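Local coordinates for uncharacterized protein (PDB 4RXV) that is of unknown function but carries an N-terminal RavJ peptidase-family domain of the papain-like CA clan, consistent with a cysteine peptidase or a related thiol enzyme, at residues 67-81 with 104-116. Residues are numbered along the deposited sequence; the frame is centred on the assembly and turned at random. Where two conformers were deposited one is given.
Sequences QLLTPKSAQEYIKFA and NFAYHSAGVLLDD
Gly111 lets two helices meet backbone to backbone on their buried, facing sides: its CA lies 3.8 Å from the CA of Ile78, and it directs a CA-H...O contact of 3.3 Å to Tyr77 O. With no side chain on Gly111, nothing stands between the two backbones here. The axes of segments 74-81 and 105-114 come within 6.9 Å, at a signed crossing angle of -110°. Tyr77 is a knob in the hole formed by Tyr107, Ala110, Gly111 and Leu114, while Ala81 CB stands over the centre of the His108 ring in a CH-pi contact. The two ring nitrogens of His108 are held from elsewhere, by Tyr18 and Asn85.

Toward the loop 67-73, Tyr107 becomes the middle ring of an aromatic cluster. Tyr77 turns its edge to the Tyr107 face in an offset T-shaped pair, and Tyr107 in turn points its own edge at the face of Phe80. With CG anti to the backbone N (chi1 -175°), the Phe80 ring lies against Tyr107 CB, 3.7 Å from the ring centroid and almost on its normal, with CZ by Asn104 O and CD1 by His108 N. Pro71 CD covers one face of the Tyr107 ring, toward its rim. Beyond the ring, Tyr107 OH donates a short 2.5 Å hydrogen bond to Leu69 O, the donor tilted 22° from the carbonyl plane. Asn104 reaches the same loop through two waters: OD1 accepts from one that also takes the Leu69 N-H, and ND2 donates weakly to another bound to Gln67 O.

Val127 of strand 123-133 touches Tyr77, Tyr107 and Ala110, placing the crossing against the antiparallel sheet. The chemistry thus divides into a closely packed crossing, centred on Gly111 and mostly hydrocarbon and aromatic, and a polar margin, where one phenol and two waters tie the loop's backbone to Tyr107 and Asn104.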
loop_
_atom_site.group_PDB
_atom_site.type_symbol
_atom_site.label_atom_id
_atom_site.label_comp_id
_atom_site.label_asym_id
_atom_site.label_seq_id
_atom_site.Cartn_x
_atom_site.Cartn_y
_atom_site.Cartn_z
ATOM N N GLN A 67 -10.084 7.558 -10.522
ATOM C CA GLN A 67 -9.427 8.055 -11.723
ATOM C C GLN A 67 -7.922 7.754 -11.613
ATOM O O GLN A 67 -7.377 7.661 -10.520
ATOM C CB GLN A 67 -9.699 9.549 -11.802
ATOM C CG GLN A 67 -9.026 10.311 -12.944
ATOM C CD GLN A 67 -8.997 11.828 -12.711
ATOM O OE1 GLN A 67 -8.428 12.312 -11.723
ATOM N NE2 GLN A 67 -9.590 12.587 -13.632
ATOM N N LEU A 68 -7.255 7.559 -12.746
ATOM C CA LEU A 68 -5.806 7.378 -12.715
ATOM C C LEU A 68 -5.142 8.434 -11.829
ATOM O O LEU A 68 -5.376 9.632 -11.990
ATOM C CB LEU A 68 -5.222 7.459 -14.123
ATOM C CG LEU A 68 -3.706 7.297 -14.270
ATOM C CD1 LEU A 68 -3.269 5.915 -13.788
ATOM C CD2 LEU A 68 -3.293 7.511 -15.710
ATOM N N LEU A 69 -4.341 7.968 -10.881
ATOM C CA LEU A 69 -3.628 8.841 -9.960
ATOM C C LEU A 69 -2.191 8.393 -9.925
ATOM O O LEU A 69 -1.926 7.208 -9.690
ATOM C CB LEU A 69 -4.236 8.731 -8.573
ATOM C CG LEU A 69 -3.515 9.507 -7.491
ATOM C CD1 LEU A 69 -3.560 10.992 -7.795
ATOM C CD2 LEU A 69 -4.135 9.160 -6.138
ATOM N N THR A 70 -1.290 9.347 -10.130
ATOM C CA THR A 70 0.130 9.075 -10.223
ATOM C C THR A 70 0.874 10.107 -9.385
ATOM O O THR A 70 1.352 11.125 -9.907
ATOM C CB THR A 70 0.591 9.160 -11.674
ATOM O OG1 THR A 70 0.363 10.487 -12.181
ATOM C CG2 THR A 70 -0.183 8.156 -12.531
ATOM N N PRO A 71 0.958 9.865 -8.074
ATOM C CA PRO A 71 1.603 10.898 -7.267
ATOM C C PRO A 71 3.107 10.909 -7.520
ATOM O O PRO A 71 3.752 9.876 -7.673
ATOM C CB PRO A 71 1.269 10.480 -5.824
ATOM C CG PRO A 71 0.129 9.482 -5.956
ATOM C CD PRO A 71 0.408 8.784 -7.238
ATOM N N LYS A 72 3.669 12.099 -7.573
ATOM C CA LYS A 72 5.066 12.214 -7.955
ATOM C C LYS A 72 5.910 12.879 -6.886
ATOM O O LYS A 72 7.056 13.166 -7.153
ATOM C CB LYS A 72 5.224 12.923 -9.310
ATOM C CG LYS A 72 4.524 12.172 -10.446
ATOM C CD LYS A 72 4.736 12.802 -11.807
ATOM C CE LYS A 72 3.898 12.101 -12.875
ATOM N NZ LYS A 72 4.527 10.837 -13.355
ATOM N N SER A 73 5.350 13.077 -5.680
ATOM C CA SER A 73 6.066 13.702 -4.576
ATOM C C SER A 73 5.774 12.983 -3.273
ATOM O O SER A 73 4.673 12.459 -3.070
ATOM C CB SER A 73 5.657 15.181 -4.428
ATOM O OG SER A 73 4.380 15.312 -3.839
ATOM N N ALA A 74 6.742 13.002 -2.370
ATOM C CA ALA A 74 6.579 12.359 -1.080
ATOM C C ALA A 74 5.390 12.900 -0.297
ATOM O O ALA A 74 4.642 12.130 0.293
ATOM C CB ALA A 74 7.870 12.464 -0.268
ATOM N N GLN A 75 5.201 14.218 -0.305
ATOM C CA GLN A 75 4.118 14.805 0.467
ATOM C C GLN A 75 2.747 14.296 -0.019
ATOM O O GLN A 75 1.817 14.145 0.786
ATOM C CB GLN A 75 4.173 16.339 0.451
ATOM C CG GLN A 75 3.142 16.987 1.356
ATOM C CD GLN A 75 3.382 16.686 2.836
ATOM O OE1 GLN A 75 4.505 16.506 3.257
ATOM N NE2 GLN A 75 2.315 16.637 3.620
ATOM N N GLU A 76 2.590 14.050 -1.320
ATOM C CA GLU A 76 1.321 13.508 -1.807
ATOM C C GLU A 76 1.009 12.140 -1.211
ATOM O O GLU A 76 -0.137 11.855 -0.904
ATOM C CB GLU A 76 1.318 13.411 -3.317
ATOM C CG GLU A 76 1.179 14.741 -4.022
ATOM C CD GLU A 76 1.473 14.555 -5.473
ATOM O OE1 GLU A 76 0.528 14.244 -6.225
ATOM O OE2 GLU A 76 2.652 14.694 -5.860
ATOM N N TYR A 77 2.023 11.303 -1.061
ATOM C CA TYR A 77 1.806 9.988 -0.459
ATOM C C TYR A 77 1.436 10.114 1.017
ATOM O O TYR A 77 0.545 9.412 1.496
ATOM C CB TYR A 77 3.025 9.104 -0.643
ATOM C CG TYR A 77 3.238 8.700 -2.084
ATOM C CD1 TYR A 77 2.419 7.755 -2.678
ATOM C CD2 TYR A 77 4.235 9.274 -2.855
ATOM C CE1 TYR A 77 2.572 7.386 -3.998
ATOM C CE2 TYR A 77 4.406 8.913 -4.190
ATOM C CZ TYR A 77 3.566 7.964 -4.751
ATOM O OH TYR A 77 3.663 7.573 -6.066
ATOM N N ILE A 78 2.099 11.013 1.733
ATOM C CA ILE A 78 1.768 11.247 3.136
ATOM C C ILE A 78 0.319 11.745 3.264
ATOM O O ILE A 78 -0.453 11.259 4.105
ATOM C CB ILE A 78 2.793 12.198 3.773
ATOM C CG1 ILE A 78 4.185 11.524 3.764
ATOM C CG2 ILE A 78 2.364 12.614 5.165
ATOM C CD1 ILE A 78 5.308 12.386 4.327
ATOM N N LYS A 79 -0.076 12.677 2.408
ATOM C CA LYS A 79 -1.442 13.178 2.432
ATOM C C LYS A 79 -2.454 12.091 2.109
ATOM O O LYS A 79 -3.535 12.080 2.677
ATOM C CB LYS A 79 -1.597 14.353 1.477
ATOM C CG LYS A 79 -1.162 15.679 2.075
ATOM C CD LYS A 79 -1.524 16.838 1.168
ATOM C CE LYS A 79 -0.577 16.897 -0.009
ATOM N NZ LYS A 79 -1.140 17.658 -1.137
ATOM N N PHE A 80 -2.108 11.207 1.186
ATOM C CA PHE A 80 -2.997 10.104 0.809
ATOM C C PHE A 80 -3.323 9.260 2.056
ATOM O O PHE A 80 -4.489 8.973 2.335
ATOM C CB PHE A 80 -2.352 9.257 -0.289
ATOM C CG PHE A 80 -3.238 8.168 -0.843
ATOM C CD1 PHE A 80 -3.395 6.972 -0.187
ATOM C CD2 PHE A 80 -3.873 8.334 -2.067
ATOM C CE1 PHE A 80 -4.196 5.972 -0.700
ATOM C CE2 PHE A 80 -4.669 7.333 -2.602
ATOM C CZ PHE A 80 -4.832 6.150 -1.916
ATOM N N ALA A 81 -2.301 8.891 2.811
ATOM C CA ALA A 81 -2.509 8.116 4.029
ATOM C C ALA A 81 -3.343 8.896 5.046
ATOM O O ALA A 81 -4.255 8.345 5.679
ATOM C CB ALA A 81 -1.192 7.734 4.629
ATOM N N ASN A 104 -4.645 2.007 -6.038
ATOM C CA ASN A 104 -4.125 3.116 -5.223
ATOM C C ASN A 104 -3.779 2.730 -3.809
ATOM O O ASN A 104 -3.151 3.535 -3.134
ATOM C CB ASN A 104 -5.106 4.299 -5.179
ATOM C CG ASN A 104 -5.283 4.988 -6.520
ATOM O OD1 ASN A 104 -4.607 4.654 -7.508
ATOM N ND2 ASN A 104 -6.164 5.985 -6.554
ATOM N N PHE A 105 -4.157 1.547 -3.320
ATOM C CA PHE A 105 -3.959 1.262 -1.908
ATOM C C PHE A 105 -2.481 1.411 -1.497
ATOM O O PHE A 105 -2.183 1.921 -0.416
ATOM C CB PHE A 105 -4.471 -0.147 -1.623
ATOM C CG PHE A 105 -4.981 -0.401 -0.196
ATOM C CD1 PHE A 105 -4.674 0.402 0.878
ATOM C CD2 PHE A 105 -5.785 -1.497 0.025
ATOM C CE1 PHE A 105 -5.163 0.105 2.151
ATOM C CE2 PHE A 105 -6.248 -1.822 1.287
ATOM C CZ PHE A 105 -5.932 -1.024 2.348
ATOM N N ALA A 106 -1.562 0.965 -2.348
ATOM C CA ALA A 106 -0.141 1.017 -2.055
ATOM C C ALA A 106 0.324 2.431 -1.698
ATOM O O ALA A 106 1.306 2.577 -0.978
ATOM C CB ALA A 106 0.659 0.472 -3.206
ATOM N N TYR A 107 -0.354 3.462 -2.187
ATOM C CA TYR A 107 0.032 4.831 -1.932
ATOM C C TYR A 107 -0.058 5.133 -0.434
ATOM O O TYR A 107 0.707 5.946 0.065
ATOM C CB TYR A 107 -0.856 5.784 -2.706
ATOM C CG TYR A 107 -0.860 5.635 -4.220
ATOM C CD1 TYR A 107 0.026 4.827 -4.911
ATOM C CD2 TYR A 107 -1.824 6.303 -4.958
ATOM C CE1 TYR A 107 -0.028 4.711 -6.288
ATOM C CE2 TYR A 107 -1.877 6.191 -6.328
ATOM C CZ TYR A 107 -0.985 5.381 -6.976
ATOM O OH TYR A 107 -1.016 5.257 -8.349
ATOM N N HIS A 108 -1.008 4.500 0.258
ATOM C CA HIS A 108 -1.153 4.702 1.698
ATOM C C HIS A 108 0.131 4.290 2.399
ATOM O O HIS A 108 0.683 5.029 3.207
ATOM C CB HIS A 108 -2.332 3.877 2.184
ATOM C CG HIS A 108 -2.729 4.126 3.598
ATOM N ND1 HIS A 108 -1.935 3.796 4.676
ATOM C CD2 HIS A 108 -3.872 4.649 4.091
ATOM C CE1 HIS A 108 -2.579 4.137 5.773
ATOM N NE2 HIS A 108 -3.756 4.649 5.447
ATOM N N SER A 109 0.595 3.085 2.116
ATOM C CA SER A 109 1.831 2.585 2.736
ATOM C C SER A 109 3.050 3.383 2.321
ATOM O O SER A 109 3.943 3.583 3.157
ATOM C CB SER A 109 2.056 1.110 2.423
ATOM O OG SER A 109 1.030 0.303 2.937
ATOM N N ALA A 110 3.120 3.853 1.081
ATOM C CA ALA A 110 4.212 4.737 0.696
ATOM C C ALA A 110 4.247 5.959 1.614
ATOM O O ALA A 110 5.325 6.361 2.064
ATOM C CB ALA A 110 4.100 5.141 -0.756
ATOM N N GLY A 111 3.083 6.537 1.925
ATOM C CA GLY A 111 3.030 7.662 2.846
ATOM C C GLY A 111 3.490 7.314 4.240
ATOM O O GLY A 111 4.280 8.052 4.835
ATOM N N VAL A 112 3.016 6.193 4.771
ATOM C CA VAL A 112 3.438 5.741 6.094
ATOM C C VAL A 112 4.959 5.624 6.170
ATOM O O VAL A 112 5.577 6.034 7.149
ATOM C CB VAL A 112 2.749 4.408 6.447
ATOM C CG1 VAL A 112 3.358 3.768 7.668
ATOM C CG2 VAL A 112 1.233 4.609 6.621
ATOM N N LEU A 113 5.549 5.029 5.148
ATOM C CA LEU A 113 6.982 4.779 5.137
ATOM C C LEU A 113 7.788 6.050 4.926
ATOM O O LEU A 113 8.812 6.243 5.569
ATOM C CB LEU A 113 7.301 3.754 4.066
ATOM C CG LEU A 113 6.639 2.409 4.322
ATOM C CD1 LEU A 113 6.697 1.550 3.059
ATOM C CD2 LEU A 113 7.170 1.703 5.528
ATOM N N LEU A 114 7.332 6.930 4.044
ATOM C CA LEU A 114 7.996 8.199 3.781
ATOM C C LEU A 114 7.945 9.111 4.998
ATOM O O LEU A 114 8.751 10.021 5.123
ATOM C CB LEU A 114 7.396 8.876 2.532
ATOM C CG LEU A 114 7.835 8.232 1.209
ATOM C CD1 LEU A 114 6.908 8.583 0.080
ATOM C CD2 LEU A 114 9.254 8.618 0.859
ATOM N N ASP A 115 6.964 8.912 5.868
ATOM C CA ASP A 115 6.780 9.744 7.046
ATOM C C ASP A 115 7.675 9.320 8.198
ATOM O O ASP A 115 7.684 9.989 9.207
ATOM C CB ASP A 115 5.322 9.681 7.496
ATOM C CG ASP A 115 4.992 10.729 8.519
ATOM O OD1 ASP A 115 5.208 11.917 8.226
ATOM O OD2 ASP A 115 4.526 10.356 9.615
ATOM N N ASP A 116 8.398 8.213 8.054
ATOM C CA ASP A 116 9.217 7.663 9.132
ATOM C C ASP A 116 10.684 8.075 8.990
ATOM O O ASP A 116 11.335 7.760 8.008
ATOM C CB ASP A 116 9.101 6.139 9.117
ATOM C CG ASP A 116 9.761 5.485 10.307
ATOM O OD1 ASP A 116 10.994 5.608 10.442
ATOM O OD2 ASP A 116 9.051 4.824 11.101
HETATM O O HOH W 1 -7.795 8.333 -7.836
HETATM O O HOH W 2 -4.504 5.163 -10.249
#